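Local coordinates for protein transcriptional regulator, MarR family (Bacillus cereus, PDB 4XRF) that probably binds DNA as a winged helix-turn-helix transcriptional regulator of the MarR family, at residues A[28-32]-A[100-104]; A[56-60]-A[135-141]. All blocks are in the same frame, centred on the assembly; numbering follows the deposited sequence.

How the contacts relate
Contacts 1 and 2 lie on opposite sides of the chain's centre, their own centres 24 Å apart and their nearest atoms about 8 Å apart, so they do not touch. Their segments alternate along the chain: 28-32 and 56-60 come first, then 100-104 and 135-141. Contact 1 joins the end of helix 4-29 to helix 95-106, which lie before and after the winged helix-turn-helix in sequence; contact 2 joins the end of helix 50-57, within it, to the end of helix 121-139. Neither contact includes the residues that line the isoquinoline and lauric acid sites: the side chain of E135 is about 9 Å from an isoquinoline, and that of L31 about 13 Å from a lauric acid.

Contact 1 of 2, residues A[28-32]-A[100-104]; sequences ATGLT and RVEEA. With PO4 (phosphate ion), chain I.
R100 reaches from helix 95-106 to the backbone at the end of helix 4-29, where its NH1 donates to T29 O over 3.3 Å. The bond is bent, with 136° at the hydrogen; it meets a lone pair in the carbonyl plane, while T29 O itself is tilted 31° from the guanidinium plane. A weak second bond, 3.4 Å from R100 NH1 to G30 O, arrives at the edge of the guanidinium. NE and NH2 together grip a phosphate ion, probably from the crystallisation liquor: R100 NH2 lies 2.6 Å from PO4 O1 and R100 NE 3.1 Å from PO4 O2, both nearly straight. The phosphate also accepts a bond from R100 NH2 of the second subunit, and would offset the charge of the two close arginines.

With its CG anti to the backbone N (chi1 -172°) and bends at chi2 and chi3, the R100 chain places CD and NH1 both beside T29 O. L31 crosses it at a slant, CD2 standing 3.8 Å from R100 NH1, while L31 CD1 rests 4.0 Å from A104 CB. On the same alanine, T29 CG2 packs 3.7 Å from A104 CA; T29 OG1 turns to Q25 O instead. G30, the first residue past the helix, has positive phi.

Q74 ties both partners together, accepting from R100 NH2 through OE1 and donating to G30 O through NE2. Helix 33-45 supplies F36 against V101 and A104, L76, just before strand 77-81, touches both L31 and R100, and D73 of the second subunit packs on A28 and E103.

Contact 2 of 2, residues A[56-60]-A[135-141]; sequences KMYVK and ETIICGT. With SO4 (sulfate ion), chain K.
T141 and K60 make the direct hydrogen bonds here, each to a backbone carbonyl. T141 OG1 donates to Y58 O over 2.8 Å and K60 NZ to G140 O over 3.3 Å; in both, the donor stands 60° above the carbonyl plane and is not on a lone pair. K60 bends at chi2 (-73°), which carries its chain along C139 O, with CE at 3.4 Å.

A water bridges the segments, donating to M57 O and to E135 OE2 (2.8 Å). K56 NZ points elsewhere, to a sulfate also held by Y37 and by K6 of the third subunit.

The packing is mostly polar side chains laid against backbone. E135 CG abuts Y58 O at 3.4 Å, and T141 CG2 comes within 3.3 Å of V59 C. Y58 CD2 lies 3.6 Å from T136 OG1, whose own bond goes to E132 O. V59 CG1 meets C139 SG at 4.2 Å.

Y58 ends helix 50-57 in a Schellman motif, and G140 follows helix 121-139. Carbonyls around these two helix ends thus receive side-chain donors from across the contact and, at M57 O, a bridging water; between these segments the specific bonds are polar, and V59 CG1 with C139 SG is the one apolar side-chain pair.

Contact 1 of 2, residues A[28-32]-A[100-104]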
loop_
_atom_site.group_PDB
_atom_site.type_symbol
_atom_site.label_atom_id
_atom_site.label_comp_id
_atom_site.label_asym_id
_atom_site.label_seq_id
_atom_site.Cartn_x
_atom_site.Cartn_y
_atom_site.Cartn_z
ATOM N N ALA A 28 -2.204 -16.365 -3.926
ATOM C CA ALA A 28 -1.949 -17.765 -4.233
ATOM C C ALA A 28 -2.219 -18.709 -3.052
ATOM O O ALA A 28 -2.453 -19.900 -3.257
ATOM C CB ALA A 28 -0.532 -17.950 -4.791
ATOM N N THR A 29 -2.214 -18.178 -1.830
ATOM C CA THR A 29 -2.272 -19.022 -0.638
ATOM C C THR A 29 -3.444 -18.700 0.295
ATOM O O THR A 29 -3.795 -19.524 1.127
ATOM C CB THR A 29 -0.959 -18.961 0.187
ATOM O OG1 THR A 29 -0.777 -17.637 0.702
ATOM C CG2 THR A 29 0.243 -19.338 -0.680
ATOM N N GLY A 30 -4.031 -17.508 0.159
ATOM C CA GLY A 30 -5.079 -17.014 1.070
ATOM C C GLY A 30 -4.593 -16.597 2.454
ATOM O O GLY A 30 -5.392 -16.476 3.388
ATOM N N LEU A 31 -3.281 -16.380 2.582
ATOM C CA LEU A 31 -2.651 -16.015 3.856
ATOM C C LEU A 31 -1.696 -14.833 3.735
ATOM O O LEU A 31 -0.975 -14.731 2.773
ATOM C CB LEU A 31 -1.872 -17.219 4.424
ATOM C CG LEU A 31 -2.666 -18.529 4.596
ATOM C CD1 LEU A 31 -1.742 -19.746 4.676
ATOM C CD2 LEU A 31 -3.618 -18.455 5.796
ATOM N N THR A 32 -1.679 -13.953 4.731
ATOM C CA THR A 32 -0.595 -12.980 4.859
ATOM C C THR A 32 0.620 -13.719 5.445
ATOM O O THR A 32 0.472 -14.820 5.996
ATOM C CB THR A 32 -0.949 -11.850 5.831
ATOM O OG1 THR A 32 -1.032 -12.400 7.142
ATOM C CG2 THR A 32 -2.286 -11.221 5.490
ATOM N N ARG A 100 -4.204 -26.272 4.295
ATOM C CA ARG A 100 -3.819 -24.944 3.805
ATOM C C ARG A 100 -2.310 -24.684 3.928
ATOM O O ARG A 100 -1.703 -24.165 3.001
ATOM C CB ARG A 100 -4.607 -23.812 4.486
ATOM C CG ARG A 100 -4.366 -22.445 3.845
ATOM C CD ARG A 100 -5.118 -22.257 2.512
ATOM N NE ARG A 100 -6.523 -21.993 2.787
ATOM C CZ ARG A 100 -7.009 -20.816 3.188
ATOM N NH1 ARG A 100 -6.217 -19.753 3.316
ATOM N NH2 ARG A 100 -8.301 -20.695 3.473
ATOM N N VAL A 101 -1.708 -25.052 5.060
ATOM C CA VAL A 101 -0.284 -24.783 5.258
ATOM C C VAL A 101 0.602 -25.578 4.264
ATOM O O VAL A 101 1.551 -25.023 3.694
ATOM C CB VAL A 101 0.136 -24.862 6.760
ATOM C CG1 VAL A 101 0.101 -26.286 7.300
ATOM C CG2 VAL A 101 1.486 -24.207 6.988
ATOM N N GLU A 102 0.239 -26.834 3.995
ATOM C CA GLU A 102 0.929 -27.655 2.989
ATOM C C GLU A 102 0.780 -27.097 1.574
ATOM O O GLU A 102 1.757 -27.013 0.821
ATOM C CB GLU A 102 0.436 -29.102 3.030
ATOM C CG GLU A 102 0.782 -29.835 4.319
ATOM C CD GLU A 102 0.212 -31.245 4.369
ATOM O OE1 GLU A 102 0.031 -31.863 3.296
ATOM O OE2 GLU A 102 -0.047 -31.742 5.481
ATOM N N GLU A 103 -0.444 -26.723 1.214
ATOM C CA GLU A 103 -0.713 -26.056 -0.055
ATOM C C GLU A 103 0.082 -24.744 -0.180
ATOM O O GLU A 103 0.729 -24.506 -1.194
ATOM C CB GLU A 103 -2.218 -25.820 -0.191
ATOM C CG GLU A 103 -2.643 -24.895 -1.326
ATOM C CD GLU A 103 -4.073 -24.411 -1.132
ATOM O OE1 GLU A 103 -5.006 -25.164 -1.501
ATOM O OE2 GLU A 103 -4.261 -23.287 -0.595
ATOM N N ALA A 104 0.052 -23.917 0.866
ATOM C CA ALA A 104 0.829 -22.674 0.908
ATOM C C ALA A 104 2.340 -22.876 0.713
ATOM O O ALA A 104 3.004 -22.063 0.065
ATOM C CB ALA A 104 0.560 -21.918 2.204
HETATM P P PO4 I . -9.787 -23.807 2.308
HETATM O O1 PO4 I . -9.979 -22.726 3.343
HETATM O O2 PO4 I . -8.423 -24.382 2.405
HETATM O O3 PO4 I . -9.995 -23.174 0.915
HETATM O O4 PO4 I . -10.867 -24.869 2.473
#

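Contact 2 of 2, residues A[56-60]-A[135-141]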
loop_
_atom_site.group_PDB
_atom_site.type_symbol
_atom_site.label_atom_id
_atom_site.label_comp_id
_atom_site.label_asym_id
_atom_site.label_seq_id
_atom_site.Cartn_x
_atom_site.Cartn_y
_atom_site.Cartn_z
ATOM N N LYS A 56 6.727 -16.211 20.095
ATOM C CA LYS A 56 7.418 -16.626 18.866
ATOM C C LYS A 56 7.361 -15.578 17.749
ATOM O O LYS A 56 8.275 -15.527 16.907
ATOM C CB LYS A 56 6.914 -17.979 18.380
ATOM C CG LYS A 56 7.411 -19.156 19.211
ATOM C CD LYS A 56 6.567 -20.398 18.928
ATOM C CE LYS A 56 7.011 -21.605 19.750
ATOM N NZ LYS A 56 8.300 -22.169 19.271
ATOM N N MET A 57 6.319 -14.736 17.759
ATOM C CA MET A 57 6.129 -13.673 16.722
ATOM C C MET A 57 6.681 -12.312 17.178
ATOM O O MET A 57 6.668 -11.335 16.415
ATOM C CB MET A 57 4.640 -13.481 16.373
ATOM C CG MET A 57 3.857 -14.713 15.938
ATOM S SD MET A 57 4.355 -15.389 14.349
ATOM C CE MET A 57 3.895 -14.102 13.190
ATOM N N TYR A 58 7.105 -12.246 18.447
ATOM C CA TYR A 58 7.657 -11.026 19.035
ATOM C C TYR A 58 6.640 -9.885 19.154
ATOM O O TYR A 58 7.004 -8.706 19.162
ATOM C CB TYR A 58 8.947 -10.603 18.305
ATOM C CG TYR A 58 10.039 -11.633 18.489
ATOM C CD1 TYR A 58 10.161 -12.709 17.611
ATOM C CD2 TYR A 58 10.908 -11.572 19.585
ATOM C CE1 TYR A 58 11.139 -13.675 17.796
ATOM C CE2 TYR A 58 11.894 -12.529 19.773
ATOM C CZ TYR A 58 12.002 -13.576 18.861
ATOM O OH TYR A 58 12.974 -14.535 19.034
ATOM N N VAL A 59 5.368 -10.259 19.271
ATOM C CA VAL A 59 4.263 -9.306 19.416
ATOM C C VAL A 59 3.539 -9.456 20.766
ATOM O O VAL A 59 3.737 -10.446 21.482
ATOM C CB VAL A 59 3.234 -9.458 18.264
ATOM C CG1 VAL A 59 3.905 -9.263 16.905
ATOM C CG2 VAL A 59 2.528 -10.812 18.342
ATOM N N LYS A 60 2.709 -8.469 21.110
ATOM C CA LYS A 60 1.855 -8.526 22.312
ATOM C C LYS A 60 0.774 -9.614 22.168
ATOM O O LYS A 60 0.349 -9.899 21.049
ATOM C CB LYS A 60 1.149 -7.177 22.515
ATOM C CG LYS A 60 2.035 -5.998 22.871
ATOM C CD LYS A 60 2.536 -6.109 24.296
ATOM C CE LYS A 60 3.075 -4.781 24.806
ATOM N NZ LYS A 60 3.784 -4.948 26.108
ATOM N N GLU A 135 11.107 -5.658 15.701
ATOM C CA GLU A 135 9.746 -5.965 16.140
ATOM C C GLU A 135 9.548 -5.756 17.641
ATOM O O GLU A 135 8.528 -5.196 18.067
ATOM C CB GLU A 135 9.319 -7.381 15.742
ATOM C CG GLU A 135 7.846 -7.659 16.022
ATOM C CD GLU A 135 6.907 -6.885 15.103
ATOM O OE1 GLU A 135 6.870 -5.633 15.169
ATOM O OE2 GLU A 135 6.192 -7.531 14.314
ATOM N N THR A 136 10.518 -6.207 18.430
ATOM C CA THR A 136 10.487 -6.036 19.889
ATOM C C THR A 136 10.476 -4.559 20.288
ATOM O O THR A 136 9.770 -4.161 21.227
ATOM C CB THR A 136 11.683 -6.746 20.567
ATOM O OG1 THR A 136 11.597 -8.150 20.308
ATOM C CG2 THR A 136 11.665 -6.542 22.075
ATOM N N ILE A 137 11.264 -3.761 19.569
ATOM C CA ILE A 137 11.374 -2.331 19.846
ATOM C C ILE A 137 10.035 -1.670 19.533
ATOM O O ILE A 137 9.537 -0.877 20.317
ATOM C CB ILE A 137 12.507 -1.686 19.007
ATOM C CG1 ILE A 137 13.878 -2.172 19.507
ATOM C CG2 ILE A 137 12.416 -0.163 19.073
ATOM C CD1 ILE A 137 15.006 -1.980 18.505
ATOM N N ILE A 138 9.453 -2.036 18.395
ATOM C CA ILE A 138 8.183 -1.477 17.942
ATOM C C ILE A 138 6.989 -1.907 18.809
ATOM O O ILE A 138 6.141 -1.081 19.131
ATOM C CB ILE A 138 7.912 -1.802 16.451
ATOM C CG1 ILE A 138 8.872 -1.018 15.553
ATOM C CG2 ILE A 138 6.475 -1.450 16.084
ATOM C CD1 ILE A 138 9.046 -1.604 14.165
ATOM N N CYS A 139 6.934 -3.178 19.206
ATOM C CA CYS A 139 5.756 -3.710 19.907
ATOM C C CYS A 139 5.812 -3.606 21.425
ATOM O O CYS A 139 4.808 -3.845 22.094
ATOM C CB CYS A 139 5.471 -5.153 19.500
ATOM S SG CYS A 139 4.999 -5.327 17.772
ATOM N N GLY A 140 6.979 -3.254 21.965
ATOM C CA GLY A 140 7.175 -3.153 23.417
ATOM C C GLY A 140 7.240 -4.504 24.118
ATOM O O GLY A 140 6.922 -4.611 25.308
ATOM N N THR A 141 7.654 -5.532 23.376
ATOM C CA THR A 141 7.768 -6.897 23.902
ATOM C C THR A 141 9.148 -7.163 24.523
ATOM O O THR A 141 9.961 -6.244 24.652
ATOM C CB THR A 141 7.401 -7.962 22.835
ATOM O OG1 THR A 141 8.001 -7.632 21.580
ATOM C CG2 THR A 141 5.900 -8.020 22.653
HETATM S S SO4 K . 9.797 -21.070 16.011
HETATM O O1 SO4 K . 10.353 -20.622 17.320
HETATM O O2 SO4 K . 8.631 -21.957 16.266
HETATM O O3 SO4 K . 10.811 -21.849 15.257
HETATM O O4 SO4 K . 9.382 -19.843 15.272
HETATM O O HOH W 1 5.800 -10.234 13.926
#